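PDB 2G8S: Glucose/sorbosone dehydrogenases from Escherichia coli K12, which is a beta-propeller protein of the glucose/sorbosone dehydrogenase family and carries a bound calcium ion. Local coordinates for residues Leu23-Leu26 with Gly31-Ile34; Arg42-Gln45 with Gly49-Ala52; Ala277-Asn280 with Gln286-Gln289; Val338-Asp341 with Gly345-Leu348. All coordinates share one frame; numbering follows the deposited sequence. Where two conformers were deposited one is given.

Contact 1: residues Leu23-Leu26 with Gly31-Ile34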
ATOM      1  N   LEU A  23      -2.125   8.821  -3.497  1.00  7.63           N
ATOM      2  CA  LEU A  23      -2.500   9.677  -4.611  1.00  8.48           C
ATOM      3  C   LEU A  23      -2.721   8.874  -5.888  1.00  8.19           C
ATOM      4  O   LEU A  23      -2.155   7.787  -6.059  1.00  8.61           O
ATOM      5  CB  LEU A  23      -1.457  10.770  -4.838  1.00  9.54           C
ATOM      6  CG  LEU A  23      -0.089  10.373  -5.390  1.00 10.75           C
ATOM      7  CD1 LEU A  23      -0.100  10.280  -6.917  1.00 11.40           C
ATOM      8  CD2 LEU A  23       0.980  11.357  -4.935  1.00 12.35           C
ATOM      9  N   ALA A  24      -3.538   9.430  -6.775  1.00  8.27           N
ATOM     10  CA  ALA A  24      -3.765   8.854  -8.090  1.00  8.72           C
ATOM     11  C   ALA A  24      -3.643   9.958  -9.113  1.00  9.17           C
ATOM     12  O   ALA A  24      -4.281  10.999  -8.980  1.00  9.57           O
ATOM     13  CB  ALA A  24      -5.144   8.200  -8.164  1.00  9.00           C
ATOM     14  N   PHE A  25      -2.822   9.740 -10.131  1.00  9.17           N
ATOM     15  CA  PHE A  25      -2.668  10.718 -11.201  1.00  9.76           C
ATOM     16  C   PHE A  25      -3.834  10.631 -12.159  1.00 10.40           C
ATOM     17  O   PHE A  25      -4.167   9.543 -12.634  1.00 10.95           O
ATOM     18  CB  PHE A  25      -1.379  10.467 -11.990  1.00  9.76           C
ATOM     19  CG  PHE A  25      -0.139  10.505 -11.157  1.00  9.26           C
ATOM     20  CD1 PHE A  25       0.376  11.715 -10.696  1.00  9.75           C
ATOM     21  CD2 PHE A  25       0.529   9.326 -10.845  1.00  9.33           C
ATOM     22  CE1 PHE A  25       1.544  11.748  -9.918  1.00  8.19           C
ATOM     23  CE2 PHE A  25       1.692   9.349 -10.069  1.00 10.09           C
ATOM     24  CZ  PHE A  25       2.190  10.563  -9.602  1.00  9.66           C
ATOM     25  N   LEU A  26      -4.450  11.774 -12.444  1.00 10.79           N
ATOM     26  CA  LEU A  26      -5.505  11.827 -13.447  1.00 11.79           C
ATOM     27  C   LEU A  26      -4.882  12.016 -14.824  1.00 13.18           C
ATOM     28  O   LEU A  26      -3.883  12.721 -14.952  1.00 13.47           O
ATOM     29  CB  LEU A  26      -6.479  12.966 -13.146  1.00 11.03           C
ATOM     30  CG  LEU A  26      -7.254  12.814 -11.835  1.00 11.16           C
ATOM     31  CD1 LEU A  26      -8.028  14.095 -11.541  1.00 12.42           C
ATOM     32  CD2 LEU A  26      -8.173  11.594 -11.896  1.00 12.61           C
ATOM     33  N   GLY A  31      -4.148  16.772 -13.093  1.00 14.28           N
ATOM     34  CA  GLY A  31      -3.718  16.793 -11.696  1.00 13.12           C
ATOM     35  C   GLY A  31      -3.865  15.429 -11.060  1.00 12.19           C
ATOM     36  O   GLY A  31      -3.623  14.405 -11.710  1.00 11.62           O
HETATM   37  N   MSE A  32      -4.255  15.410  -9.785  1.00 11.35           N
HETATM   38  CA  MSE A  32      -4.329  14.160  -9.031  0.50 11.31           C
HETATM   39  C   MSE A  32      -5.378  14.170  -7.932  1.00 10.91           C
HETATM   40  O   MSE A  32      -5.795  15.229  -7.479  1.00 11.03           O
HETATM   41  CB  MSE A  32      -2.982  13.865  -8.393  0.50 11.57           C
HETATM   42  CG  MSE A  32      -2.567  14.901  -7.386  0.50 11.62           C
HETATM   43 SE   MSE A  32      -0.944  14.472  -6.646  0.32 12.20          SE
HETATM   44  CE  MSE A  32       0.245  14.881  -8.184  0.50 11.49           C
ATOM     45  N   LEU A  33      -5.798  12.977  -7.529  1.00  9.98           N
ATOM     46  CA  LEU A  33      -6.645  12.807  -6.360  1.00  8.61           C
ATOM     47  C   LEU A  33      -5.737  12.419  -5.198  1.00  8.19           C
ATOM     48  O   LEU A  33      -4.729  11.724  -5.389  1.00  8.46           O
ATOM     49  CB  LEU A  33      -7.676  11.709  -6.601  1.00  8.57           C
ATOM     50  CG  LEU A  33      -8.677  11.885  -7.752  1.00 10.02           C
ATOM     51  CD1 LEU A  33      -9.556  10.654  -7.857  1.00 12.45           C
ATOM     52  CD2 LEU A  33      -9.529  13.139  -7.590  1.00 11.82           C
ATOM     53  N   ILE A  34      -6.090  12.876  -3.999  1.00  7.16           N
ATOM     54  CA  ILE A  34      -5.346  12.548  -2.788  1.00  7.20           C
ATOM     55  C   ILE A  34      -6.333  12.124  -1.716  1.00  6.58           C
ATOM     56  O   ILE A  34      -7.343  12.796  -1.511  1.00  7.43           O
ATOM     57  CB  ILE A  34      -4.533  13.771  -2.258  1.00  6.91           C
ATOM     58  CG1 ILE A  34      -3.617  14.336  -3.355  1.00  7.20           C
ATOM     59  CG2 ILE A  34      -3.728  13.392  -1.013  1.00  8.18           C
ATOM     60  CD1 ILE A  34      -2.986  15.686  -3.024  1.00  8.13           C
TER
HETATM   61  O   HOH W   1      -1.752  13.760 -13.710  1.00 38.57           O
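A24 and L33 pair their backbones in a beta hairpin of the propeller, formed by strands 20-25 and 32-36. They are an antiparallel hydrogen-bonded pair. A24 N donates to L33 O, and L33 N donates back to A24 O at 2.9 Å. The short segments run 168° apart. Two residues further toward the turn, L26 N donates to G31 O at 2.9 Å. A water also donates to G31 O, 2.8 Å away, and to L26 O. Two donors therefore reach the G31 carbonyl. G31 has a positive phi, a backbone shape that favours glycine.

L23, F25, M32 and I34 share one face of the sheet. M32 is a selenomethionine, and its SE and CE contacts are those of one of two conformers. Its chain bends at chi3 (73°), and M32 CE lies 3.8 Å from F25 CE1. M32 SE lies 4.0 Å from L23 CD2. A24 and L33 point to the other face, where L26 CD2 meets L33 CG at 4.2 Å.

Further out, Y337 of strand 336-340 meets the F25 ring edge-to-face and also touches L23 and M32. H43 of strand 40-45 lies against L26. Within its own strand, L23 reaches over the aromatic ring of F25: L23 CD1 sits 3.5 Å above the ring plane, offset toward the rim.

Contact 2: residues Arg42-Gln45 with Gly49-Ala52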
ATOM      1  N   ARG A  42      -9.679  14.518  -2.081  1.00  8.06           N
ATOM      2  CA  ARG A  42      -9.566  15.855  -2.657  1.00  8.49           C
ATOM      3  C   ARG A  42      -8.813  15.803  -3.974  1.00  8.65           C
ATOM      4  O   ARG A  42      -8.090  14.851  -4.246  1.00  9.04           O
ATOM      5  CB  ARG A  42      -8.905  16.832  -1.677  1.00  8.69           C
ATOM      6  CG  ARG A  42      -9.816  17.223  -0.498  1.00  8.81           C
ATOM      7  CD  ARG A  42      -9.091  18.142   0.452  1.00  9.97           C
ATOM      8  NE  ARG A  42      -9.827  18.452   1.685  1.00 10.54           N
ATOM      9  CZ  ARG A  42     -10.250  19.668   2.028  1.00 12.30           C
ATOM     10  NH1 ARG A  42     -10.041  20.713   1.225  1.00 12.54           N
ATOM     11  NH2 ARG A  42     -10.872  19.844   3.186  1.00 12.86           N
ATOM     12  N   HIS A  43      -9.035  16.814  -4.804  1.00  8.95           N
ATOM     13  CA  HIS A  43      -8.349  16.955  -6.083  1.00  9.07           C
ATOM     14  C   HIS A  43      -7.331  18.083  -5.979  1.00  9.44           C
ATOM     15  O   HIS A  43      -7.649  19.167  -5.464  1.00  9.77           O
ATOM     16  CB  HIS A  43      -9.385  17.271  -7.169  1.00  9.49           C
ATOM     17  CG  HIS A  43      -8.795  17.696  -8.482  1.00 10.32           C
ATOM     18  ND1 HIS A  43      -9.044  18.930  -9.045  1.00 11.54           N
ATOM     19  CD2 HIS A  43      -7.982  17.044  -9.347  1.00 11.20           C
ATOM     20  CE1 HIS A  43      -8.412  19.019 -10.204  1.00 10.75           C
ATOM     21  NE2 HIS A  43      -7.755  17.891 -10.409  1.00 10.99           N
ATOM     22  N   TRP A  44      -6.106  17.821  -6.433  1.00  9.71           N
ATOM     23  CA  TRP A  44      -5.087  18.859  -6.545  1.00  9.36           C
ATOM     24  C   TRP A  44      -4.703  19.047  -8.007  1.00  9.71           C
ATOM     25  O   TRP A  44      -4.556  18.070  -8.738  1.00  9.13           O
ATOM     26  CB  TRP A  44      -3.837  18.509  -5.724  1.00  9.46           C
ATOM     27  CG  TRP A  44      -2.819  19.610  -5.780  1.00  9.17           C
ATOM     28  CD1 TRP A  44      -2.726  20.675  -4.933  1.00  9.82           C
ATOM     29  CD2 TRP A  44      -1.782  19.781  -6.760  1.00  9.57           C
ATOM     30  NE1 TRP A  44      -1.693  21.501  -5.320  1.00 10.33           N
ATOM     31  CE2 TRP A  44      -1.099  20.975  -6.435  1.00  9.85           C
ATOM     32  CE3 TRP A  44      -1.361  19.040  -7.875  1.00  9.90           C
ATOM     33  CZ2 TRP A  44      -0.015  21.446  -7.182  1.00 10.47           C
ATOM     34  CZ3 TRP A  44      -0.287  19.516  -8.624  1.00 10.37           C
ATOM     35  CH2 TRP A  44       0.371  20.710  -8.270  1.00 10.08           C
ATOM     36  N   GLN A  45      -4.531  20.299  -8.421  0.70  9.76           N
ATOM     37  CA  GLN A  45      -4.057  20.596  -9.772  0.70 10.39           C
ATOM     38  C   GLN A  45      -3.243  21.881  -9.790  0.70 10.10           C
ATOM     39  O   GLN A  45      -3.603  22.860  -9.135  0.70  9.92           O
ATOM     40  CB  GLN A  45      -5.222  20.699 -10.758  0.70 10.71           C
ATOM     41  CG  GLN A  45      -4.777  20.830 -12.214  0.70 11.61           C
ATOM     42  CD  GLN A  45      -5.931  20.718 -13.191  0.70 12.32           C
ATOM     43  OE1 GLN A  45      -6.837  19.907 -13.009  0.70 13.92           O
ATOM     44  NE2 GLN A  45      -5.895  21.527 -14.247  0.70 14.03           N
ATOM     45  N   GLY A  49      -4.698  24.580  -6.989  1.00 12.79           N
ATOM     46  CA  GLY A  49      -4.544  24.169  -5.608  1.00 11.94           C
ATOM     47  C   GLY A  49      -5.441  22.992  -5.276  1.00 11.28           C
ATOM     48  O   GLY A  49      -5.768  22.171  -6.138  1.00 10.79           O
ATOM     49  N   LEU A  50      -5.848  22.937  -4.014  1.00 10.81           N
ATOM     50  CA  LEU A  50      -6.541  21.790  -3.462  1.00 10.66           C
ATOM     51  C   LEU A  50      -8.033  22.042  -3.377  1.00 10.85           C
ATOM     52  O   LEU A  50      -8.464  23.055  -2.825  1.00 11.40           O
ATOM     53  CB  LEU A  50      -5.974  21.487  -2.073  1.00 10.50           C
ATOM     54  CG  LEU A  50      -6.404  20.184  -1.408  1.00 11.09           C
ATOM     55  CD1 LEU A  50      -5.814  18.975  -2.147  1.00 11.00           C
ATOM     56  CD2 LEU A  50      -5.961  20.214   0.030  1.00 12.16           C
ATOM     57  N   SER A  51      -8.818  21.107  -3.912  1.00 10.31           N
ATOM     58  CA  SER A  51     -10.275  21.224  -3.926  1.00 10.29           C
ATOM     59  C   SER A  51     -10.888  20.958  -2.560  1.00 10.54           C
ATOM     60  O   SER A  51     -10.224  20.441  -1.658  1.00 10.62           O
ATOM     61  CB  SER A  51     -10.883  20.245  -4.932  1.00 10.29           C
ATOM     62  OG  SER A  51     -10.923  18.914  -4.413  1.00  9.50           O
ATOM     63  N   ALA A  52     -12.162  21.319  -2.422  1.00 10.82           N
ATOM     64  CA  ALA A  52     -12.981  20.843  -1.308  1.00 10.97           C
ATOM     65  C   ALA A  52     -13.128  19.322  -1.426  1.00 11.13           C
ATOM     66  O   ALA A  52     -12.897  18.746  -2.500  1.00 11.57           O
ATOM     67  CB  ALA A  52     -14.352  21.510  -1.340  1.00 11.14           C
TER
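G49 faces Q45 where strands 40-45 and 49-50 form the last hairpin of a four-stranded antiparallel sheet. The sheet is one blade of the propeller. G49 N donates to Q45 O at 3.0 Å, and Q45 N returns a longer bond to G49 O. G49 has a positive phi, which favours glycine. Its backbone also lies beside the W44 indole, with G49 C 3.6 Å from W44 CD1.

L50 and W44 form the next pair, non-hydrogen-bonded, with both side chains on the same face. L50 CD1 lies 4.1 Å from W44 CB. The leucine crosses the R42 side chain at about a right angle, and its CD2 touches R42 CD at 3.8 Å.

S51 takes hold of H43 twice. S51 N donates to H43 O at 2.7 Å. H43 N donates to S51 OG at 2.9 Å, a nearly straight bond (168°). With chi1 at 78°, OG sits between its own N and carbonyl carbon, and from there it also donates to A52 O. R42 NH1 donates to S51 O at 2.9 Å; the oxygen lies 31° out of the guanidinium plane, so the bond is bent.

A52 C lies over one face of that guanidinium. R42 NE forms a salt bridge with E40, and H43 NE2 bonds to H30 O. A serine hydroxyl thus accepts the H43 N-H while the serine N-H serves H43 O, so both backbone polar groups of H43 are engaged by one residue.

Contact 3: residues Ala277-Asn280 with Gln286-Gln289. With EDO (1,2-ethanediol), chain P.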
ATOM      1  N   ALA A 277       7.710   2.886  -5.248  1.00  6.21           N
ATOM      2  CA  ALA A 277       7.585   3.170  -6.675  1.00  6.31           C
ATOM      3  C   ALA A 277       8.840   2.727  -7.407  1.00  6.19           C
ATOM      4  O   ALA A 277       9.958   3.064  -7.006  1.00  6.09           O
ATOM      5  CB  ALA A 277       7.365   4.652  -6.894  1.00  6.70           C
ATOM      6  N   PHE A 278       8.652   1.950  -8.465  1.00  5.29           N
ATOM      7  CA  PHE A 278       9.753   1.631  -9.378  1.00  5.52           C
ATOM      8  C   PHE A 278       9.930   2.784 -10.350  1.00  5.78           C
ATOM      9  O   PHE A 278       8.955   3.441 -10.738  1.00  6.79           O
ATOM     10  CB  PHE A 278       9.436   0.360 -10.176  1.00  5.90           C
ATOM     11  CG  PHE A 278       9.359  -0.886  -9.335  1.00  5.64           C
ATOM     12  CD1 PHE A 278      10.517  -1.566  -8.981  1.00  5.77           C
ATOM     13  CD2 PHE A 278       8.129  -1.378  -8.893  1.00  7.01           C
ATOM     14  CE1 PHE A 278      10.455  -2.718  -8.186  1.00  6.01           C
ATOM     15  CE2 PHE A 278       8.056  -2.519  -8.096  1.00  6.51           C
ATOM     16  CZ  PHE A 278       9.217  -3.193  -7.749  1.00  5.12           C
ATOM     17  N   TYR A 279      11.174   2.993 -10.776  1.00  6.05           N
ATOM     18  CA  TYR A 279      11.490   4.091 -11.688  1.00  6.47           C
ATOM     19  C   TYR A 279      12.047   3.542 -12.999  1.00  7.30           C
ATOM     20  O   TYR A 279      13.116   2.935 -13.003  1.00  6.85           O
ATOM     21  CB  TYR A 279      12.455   5.090 -11.050  1.00  6.65           C
ATOM     22  CG  TYR A 279      12.516   6.364 -11.855  1.00  5.99           C
ATOM     23  CD1 TYR A 279      11.715   7.458 -11.529  1.00  6.76           C
ATOM     24  CD2 TYR A 279      13.353   6.459 -12.965  1.00  6.23           C
ATOM     25  CE1 TYR A 279      11.764   8.624 -12.287  1.00  7.33           C
ATOM     26  CE2 TYR A 279      13.410   7.601 -13.720  1.00  6.80           C
ATOM     27  CZ  TYR A 279      12.617   8.685 -13.380  1.00  7.32           C
ATOM     28  OH  TYR A 279      12.671   9.820 -14.149  1.00  7.06           O
ATOM     29  N   ASN A 280      11.296   3.763 -14.081  1.00  8.26           N
ATOM     30  CA  ASN A 280      11.639   3.193 -15.390  0.70  8.97           C
ATOM     31  C   ASN A 280      11.533   4.224 -16.517  1.00  9.32           C
ATOM     32  O   ASN A 280      11.248   3.888 -17.672  1.00 10.87           O
ATOM     33  CB  ASN A 280      10.747   1.985 -15.688  0.70  9.33           C
ATOM     34  CG  ASN A 280       9.300   2.376 -15.914  0.70 10.58           C
ATOM     35  OD1 ASN A 280       8.869   3.447 -15.500  0.70 12.14           O
ATOM     36  ND2 ASN A 280       8.546   1.506 -16.575  0.70 12.88           N
ATOM     37  N   GLN A 286      19.607   8.598 -14.394  1.00  8.00           N
ATOM     38  CA  GLN A 286      20.329   8.128 -13.208  0.80  8.30           C
ATOM     39  C   GLN A 286      19.431   7.344 -12.241  1.00  7.99           C
ATOM     40  O   GLN A 286      19.921   6.640 -11.359  1.00  9.03           O
ATOM     41  CB  GLN A 286      21.027   9.274 -12.470  0.80  9.01           C
ATOM     42  CG  GLN A 286      20.103  10.360 -11.937  0.80  9.64           C
ATOM     43  CD  GLN A 286      19.931  11.525 -12.911  0.80 11.81           C
ATOM     44  OE1 GLN A 286      19.431  11.365 -14.042  0.80 11.96           O
ATOM     45  NE2 GLN A 286      20.344  12.713 -12.471  0.80 11.93           N
ATOM     46  N   TRP A 287      18.112   7.491 -12.401  1.00  7.67           N
ATOM     47  CA  TRP A 287      17.134   6.822 -11.539  1.00  7.35           C
ATOM     48  C   TRP A 287      16.552   5.567 -12.198  1.00  7.09           C
ATOM     49  O   TRP A 287      15.763   4.847 -11.585  1.00  6.93           O
ATOM     50  CB  TRP A 287      16.010   7.798 -11.184  1.00  7.80           C
ATOM     51  CG  TRP A 287      16.274   8.661  -9.985  1.00  7.95           C
ATOM     52  CD1 TRP A 287      17.404   8.692  -9.213  1.00  9.05           C
ATOM     53  CD2 TRP A 287      15.383   9.646  -9.437  1.00  8.76           C
ATOM     54  NE1 TRP A 287      17.255   9.615  -8.197  1.00  9.73           N
ATOM     55  CE2 TRP A 287      16.026  10.211  -8.312  1.00  9.05           C
ATOM     56  CE3 TRP A 287      14.100  10.089  -9.779  1.00  9.35           C
ATOM     57  CZ2 TRP A 287      15.425  11.212  -7.528  1.00  9.69           C
ATOM     58  CZ3 TRP A 287      13.502  11.083  -9.001  1.00  9.40           C
ATOM     59  CH2 TRP A 287      14.163  11.620  -7.886  1.00  9.08           C
ATOM     60  N   GLN A 288      16.942   5.288 -13.438  1.00  6.57           N
ATOM     61  CA  GLN A 288      16.520   4.050 -14.086  1.00  6.59           C
ATOM     62  C   GLN A 288      16.914   2.828 -13.252  1.00  6.33           C
ATOM     63  O   GLN A 288      17.978   2.803 -12.634  1.00  6.96           O
ATOM     64  CB  GLN A 288      17.139   3.936 -15.479  1.00  6.40           C
ATOM     65  CG  GLN A 288      16.318   4.660 -16.551  1.00  6.89           C
ATOM     66  CD  GLN A 288      15.125   3.841 -17.031  1.00  8.25           C
ATOM     67  OE1 GLN A 288      14.677   2.916 -16.350  1.00  9.50           O
ATOM     68  NE2 GLN A 288      14.603   4.182 -18.211  1.00  8.20           N
ATOM     69  N   GLN A 289      16.037   1.826 -13.232  1.00  6.09           N
ATOM     70  CA  GLN A 289      16.292   0.562 -12.517  1.00  6.35           C
ATOM     71  C   GLN A 289      16.393   0.755 -11.011  1.00  6.05           C
ATOM     72  O   GLN A 289      17.153   0.060 -10.327  1.00  6.61           O
ATOM     73  CB  GLN A 289      17.524  -0.175 -13.082  1.00  6.40           C
ATOM     74  CG  GLN A 289      17.386  -0.439 -14.571  1.00  7.34           C
ATOM     75  CD  GLN A 289      18.466  -1.347 -15.143  1.00  7.52           C
ATOM     76  OE1 GLN A 289      19.433  -1.719 -14.465  1.00  8.63           O
ATOM     77  NE2 GLN A 289      18.301  -1.704 -16.411  1.00  8.02           N
TER
HETATM   78  C1  EDO P3024      15.526  -2.042 -18.503  1.00 20.72           C
HETATM   79  O1  EDO P3024      16.054  -0.800 -18.013  1.00 21.11           O
HETATM   80  C2  EDO P3024      16.670  -2.900 -19.031  1.00 19.98           C
HETATM   81  O2  EDO P3024      17.321  -2.204 -20.094  1.00 17.73           O
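Y279 and W287 meet where the first strand of a propeller blade, 273-279, runs into the loop that leads to strand 290-295. W287 ends a short 3-10 segment in that loop. Its CB stands over one face of the Y279 ring, 3.8 Å from the centroid, as a CH-pi contact. The indole then turns its edge toward the same tyrosine. The pair is T-shaped (edge-to-face), with planes at 79° and the six-membered ring 5.5 Å from the tyrosine centroid. The nearest ring atoms are W287 CE3 and Y279 CE1, 3.7 Å apart. The tyrosine CG is anti to the backbone N (chi1 -167°), which carries the ring toward the loop. W287 O also lies 3.2 Å from Y279 CD2.

Beyond the rings the backbone is lightly tied. Q289 N makes a weak hydrogen bond to Y279 O, 3.1 Å long. The Q288 chain bends at chi2 and brings its amide back over the backbone of N280. There Q288 OE1 lies 3.2 Å from N280 CA, while its NE2 bonds to D282. The CB of Q289 leads away from 277-280, and Q289 NE2 donates almost straight (176°) to O1 of a 1,2-ethanediol, 2.9 Å away. That molecule probably comes from the crystallisation liquor.

Outside the two segments, G334 O holds the tyrosine hydroxyl. F292 meets the W287 ring edge-to-face, and V350 and P352 of strand 345-352 touch it. The loop joins the first two strands of a four-stranded antiparallel sheet, the blade unit of a beta-propeller.

Contact 4: residues Val338-Asp341 with Gly345-Leu348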
ATOM      1  N   VAL A 338       5.749  12.528  -3.632  1.00  5.90           N
ATOM      2  CA  VAL A 338       5.895  12.016  -2.270  1.00  6.16           C
ATOM      3  C   VAL A 338       4.852  12.654  -1.364  1.00  6.40           C
ATOM      4  O   VAL A 338       4.632  13.858  -1.429  1.00  6.96           O
ATOM      5  CB  VAL A 338       7.329  12.290  -1.714  1.00  6.51           C
ATOM      6  CG1 VAL A 338       7.485  11.811  -0.273  1.00  6.95           C
ATOM      7  CG2 VAL A 338       8.386  11.628  -2.598  1.00  6.48           C
ATOM      8  N   LEU A 339       4.217  11.829  -0.531  1.00  5.95           N
ATOM      9  CA  LEU A 339       3.269  12.311   0.486  1.00  6.25           C
ATOM     10  C   LEU A 339       3.846  12.039   1.860  1.00  6.56           C
ATOM     11  O   LEU A 339       4.359  10.940   2.123  1.00  6.44           O
ATOM     12  CB  LEU A 339       1.922  11.583   0.369  1.00  6.26           C
ATOM     13  CG  LEU A 339       1.053  11.912  -0.846  1.00  6.47           C
ATOM     14  CD1 LEU A 339      -0.071  10.903  -0.930  1.00  7.21           C
ATOM     15  CD2 LEU A 339       0.503  13.354  -0.792  1.00  7.91           C
ATOM     16  N   THR A 340       3.785  13.040   2.735  1.00  7.06           N
ATOM     17  CA  THR A 340       4.306  12.881   4.086  1.00  7.80           C
ATOM     18  C   THR A 340       3.192  12.557   5.086  1.00  8.71           C
ATOM     19  O   THR A 340       2.041  12.970   4.896  1.00  8.62           O
ATOM     20  CB  THR A 340       5.087  14.121   4.547  1.00  7.85           C
ATOM     21  OG1 THR A 340       4.187  15.215   4.754  1.00  7.37           O
ATOM     22  CG2 THR A 340       6.130  14.501   3.512  1.00  7.47           C
ATOM     23  N   ASP A 341       3.551  11.820   6.142  1.00  9.45           N
ATOM     24  CA  ASP A 341       2.594  11.314   7.132  1.00 10.75           C
ATOM     25  C   ASP A 341       2.583  12.220   8.354  1.00 11.01           C
ATOM     26  O   ASP A 341       3.073  11.844   9.430  1.00 11.22           O
ATOM     27  CB  ASP A 341       2.945   9.881   7.547  1.00 11.29           C
ATOM     28  CG  ASP A 341       1.876   9.260   8.427  1.00 12.87           C
ATOM     29  OD1 ASP A 341       0.697   9.278   8.023  1.00 16.68           O
ATOM     30  OD2 ASP A 341       2.202   8.759   9.526  1.00 14.30           O
ATOM     31  N   GLY A 345       0.951  17.760   6.636  1.00 11.28           N
ATOM     32  CA  GLY A 345       1.642  17.000   5.604  1.00 10.24           C
ATOM     33  C   GLY A 345       1.800  17.734   4.286  1.00  9.03           C
ATOM     34  O   GLY A 345       1.220  18.802   4.062  1.00  9.00           O
ATOM     35  N   GLU A 346       2.604  17.144   3.412  1.00  8.12           N
ATOM     36  CA  GLU A 346       2.975  17.768   2.147  1.00  7.69           C
ATOM     37  C   GLU A 346       2.881  16.789   0.992  1.00  7.60           C
ATOM     38  O   GLU A 346       3.084  15.580   1.165  1.00  7.37           O
ATOM     39  CB  GLU A 346       4.411  18.281   2.216  1.00  8.39           C
ATOM     40  CG  GLU A 346       4.683  19.386   3.223  1.00 10.18           C
ATOM     41  CD  GLU A 346       6.176  19.513   3.485  1.00 12.51           C
ATOM     42  OE1 GLU A 346       6.780  18.528   3.958  1.00 13.58           O
ATOM     43  OE2 GLU A 346       6.749  20.580   3.204  1.00 15.69           O
ATOM     44  N   LEU A 347       2.589  17.336  -0.184  1.00  6.93           N
ATOM     45  CA  LEU A 347       2.810  16.673  -1.462  1.00  6.80           C
ATOM     46  C   LEU A 347       4.063  17.301  -2.051  1.00  6.59           C
ATOM     47  O   LEU A 347       4.113  18.522  -2.248  1.00  6.83           O
ATOM     48  CB  LEU A 347       1.621  16.904  -2.391  1.00  7.00           C
ATOM     49  CG  LEU A 347       1.794  16.511  -3.863  1.00  7.21           C
ATOM     50  CD1 LEU A 347       1.899  14.995  -4.043  1.00  8.97           C
ATOM     51  CD2 LEU A 347       0.637  17.100  -4.676  1.00  8.16           C
ATOM     52  N   LEU A 348       5.068  16.460  -2.310  1.00  6.06           N
ATOM     53  CA  LEU A 348       6.369  16.902  -2.795  1.00  6.39           C
ATOM     54  C   LEU A 348       6.633  16.361  -4.185  1.00  6.70           C
ATOM     55  O   LEU A 348       6.262  15.229  -4.489  1.00  6.42           O
ATOM     56  CB  LEU A 348       7.469  16.380  -1.874  1.00  6.57           C
ATOM     57  CG  LEU A 348       7.337  16.626  -0.367  1.00  6.34           C
ATOM     58  CD1 LEU A 348       8.399  15.868   0.425  1.00  7.70           C
ATOM     59  CD2 LEU A 348       7.418  18.113  -0.073  1.00  7.46           C
TER
HETATM   60  O   HOH W   2       5.376  17.270   5.901  1.00 14.53           O
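T340 and E346 meet close to the turn of the hairpin made by strands 336-340 and 345-352. The T340 side chain begins at CB, 4.1 Å from E346 N. One branch ends in OG1, which accepts E346 N at 2.8 Å. With chi1 at 70°, OG1 lies between its own backbone N and carbonyl carbon, facing the partner strand. It also donates to a water 2.6 Å away, and that water donates to E346 OE1. The hydroxyl thus grips E346 at both its backbone and, through the water, its carboxylate. The other branch, CG2, meets L348 CD1 at 4.1 Å, and the two side chains cross at about a right angle.

The backbone continues the pairing. T340 N donates to E346 O at 3.1 Å. V338 and L348 are a hydrogen-bonded pair, with L348 N to V338 O at 2.8 Å and V338 N to L348 O. L339 and L347 lie on the opposite face from V338 and L348, and L339 CD2 touches L347 CD1 at 3.9 Å. E346 OE2 is held by a salt bridge to R321.

Strand 336-340 lies between 345-352 and 325-330. Strand 345-352 in turn pairs with 8-17, so this blade combines strands from both ends of the chain, the closure known as Velcro in beta-propellers. On the face of L339 and L347, both residues rest on L23 of strand 20-25.

Overall arrangement
From the N terminus, contact 1 closes the turn 27-30 and contact 2 the turn 46-48. Contact 3 closes the loop 281-285, and contact 4 the turn 342-344. All four are local and in series; none nests in or crosses another. Contacts 1 and 2 lie in one sheet, where strands 32-36 and 40-45 are neighbours and I34 N reaches R42 O. Contact 4 belongs to the blade that pairs the first and last strands of the chain. It packs on contact 1 where L347 meets M32, and touches contact 2 at W44. Contact 3 sits in another blade, its centre about 20 Å from those of contacts 1 and 4.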